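Local coordinates for FACT-Spt16 (Cicer arietinum, PDB 5CE6), which is a subunit of the histone chaperone complex FACT and, through its peptidase-like N-terminal region, probably contributes to binding histones H3-H4, at residues A[380-383]-A[384-387]. Sequence-based numbering, arbitrary orientation.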
loop_
_atom_site.group_PDB
_atom_site.type_symbol
_atom_site.label_atom_id
_atom_site.label_comp_id
_atom_site.label_asym_id
_atom_site.label_seq_id
_atom_site.Cartn_x
_atom_site.Cartn_y
_atom_site.Cartn_z
ATOM N N GLY A 380 -3.653 2.899 0.424
ATOM C CA GLY A 380 -3.820 4.345 0.548
ATOM C C GLY A 380 -2.459 4.998 0.432
ATOM O O GLY A 380 -1.717 4.756 -0.525
ATOM N N ILE A 381 -2.102 5.823 1.413
ATOM C CA ILE A 381 -0.732 6.310 1.476
ATOM C C ILE A 381 0.267 5.146 1.518
ATOM O O ILE A 381 1.302 5.169 0.843
ATOM C CB ILE A 381 -0.543 7.251 2.677
ATOM C CG1 ILE A 381 -1.549 8.390 2.584
ATOM C CG2 ILE A 381 0.877 7.780 2.714
ATOM C CD1 ILE A 381 -1.493 9.384 3.768
ATOM N N GLU A 382 -0.039 4.138 2.326
ATOM C CA GLU A 382 0.718 2.895 2.326
ATOM C C GLU A 382 0.248 2.026 1.174
ATOM O O GLU A 382 -0.954 1.882 0.938
ATOM C CB GLU A 382 0.487 2.132 3.628
ATOM C CG GLU A 382 0.840 2.914 4.900
ATOM C CD GLU A 382 0.249 2.268 6.124
ATOM O OE1 GLU A 382 -0.947 2.512 6.414
ATOM O OE2 GLU A 382 0.964 1.479 6.768
ATOM N N PHE A 383 1.186 1.412 0.466
ATOM C CA PHE A 383 0.779 0.488 -0.584
ATOM C C PHE A 383 0.047 -0.731 -0.011
ATOM O O PHE A 383 -0.898 -1.271 -0.613
ATOM C CB PHE A 383 1.987 0.039 -1.404
ATOM C CG PHE A 383 1.605 -0.837 -2.547
ATOM C CD1 PHE A 383 1.029 -0.286 -3.688
ATOM C CD2 PHE A 383 1.783 -2.205 -2.466
ATOM C CE1 PHE A 383 0.620 -1.103 -4.736
ATOM C CE2 PHE A 383 1.393 -3.025 -3.506
ATOM C CZ PHE A 383 0.823 -2.474 -4.643
ATOM N N ARG A 384 0.496 -1.169 1.160
ATOM C CA ARG A 384 -0.089 -2.314 1.810
ATOM C C ARG A 384 -0.525 -1.963 3.233
ATOM O O ARG A 384 0.310 -1.780 4.124
ATOM C CB ARG A 384 0.953 -3.430 1.822
ATOM C CG ARG A 384 0.461 -4.778 2.190
ATOM C CD ARG A 384 1.573 -5.784 1.949
ATOM N NE ARG A 384 1.233 -7.076 2.514
ATOM C CZ ARG A 384 0.575 -8.016 1.849
ATOM N NH1 ARG A 384 0.207 -7.795 0.592
ATOM N NH2 ARG A 384 0.292 -9.171 2.436
ATOM N N GLU A 385 -1.834 -1.852 3.434
ATOM C CA GLU A 385 -2.400 -1.677 4.768
ATOM C C GLU A 385 -2.615 -3.054 5.409
ATOM O O GLU A 385 -3.617 -3.729 5.163
ATOM C CB GLU A 385 -3.696 -0.867 4.692
ATOM C CG GLU A 385 -3.462 0.522 4.084
ATOM C CD GLU A 385 -4.717 1.370 3.985
ATOM O OE1 GLU A 385 -5.823 0.869 4.293
ATOM O OE2 GLU A 385 -4.598 2.545 3.585
ATOM N N SER A 386 -1.651 -3.470 6.222
ATOM C CA SER A 386 -1.627 -4.832 6.749
ATOM C C SER A 386 -2.832 -5.204 7.615
ATOM O O SER A 386 -3.245 -6.364 7.627
ATOM C CB SER A 386 -0.324 -5.092 7.506
ATOM O OG SER A 386 0.786 -4.998 6.632
ATOM N N GLY A 387 -3.396 -4.227 8.327
ATOM C CA GLY A 387 -4.562 -4.471 9.165
ATOM C C GLY A 387 -5.837 -4.778 8.388
ATOM O O GLY A 387 -6.844 -5.221 8.955
HETATM O O HOH W 1 -2.393 3.983 4.272
#
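Glu-382 and Glu-385 send their side chains across a tight bend in the loop that follows strand 376-378, crossing at about a right angle with their carboxylate planes turned 36° apart. The packed part lies on the Gly-380 side. Glu-385 has CG beside its own backbone N (chi1 -60°) and runs extended from there, which carries OE2 back to 3.3 Å from Gly-380 N; the angle is too poor for a hydrogen bond, and Gly-380 N instead bonds to Glu-382 O (2.9 Å), closing the bend. Glu-382 OE1 lies 4.0 Å from Glu-385 CG. One water ties the two acids together, donating to Glu-385 OE2 (2.7 Å) and to Glu-382 OE1 (3.0 Å) while accepting from Glu-382 N. The loose side is that of Arg-384, which is exposed and whose extended chain leads its guanidinium away from the bend. Phe-383 packs with Tyr-267, their rings edge-to-face. Glu-382 OE2 forms a salt bridge with Lys-69, at the start of helix 69-78, and Ile-381 packs on Ala-72, Leu-75 and Trp-76 of that helix, so the bend joins the peptidase-like domain to the N-terminal lobe. Glu-385 OE2 pairs with Lys-198, between helices 188-196 and 200-230. An alanine in place of Glu-385 would probably leave Lys-198 without its charged mate and the water without its acceptor on this side. With OE1 of Glu-382 and OE2 of Glu-385 4.6 Å apart, the two lysines and the shared water are likely to offset the like charges.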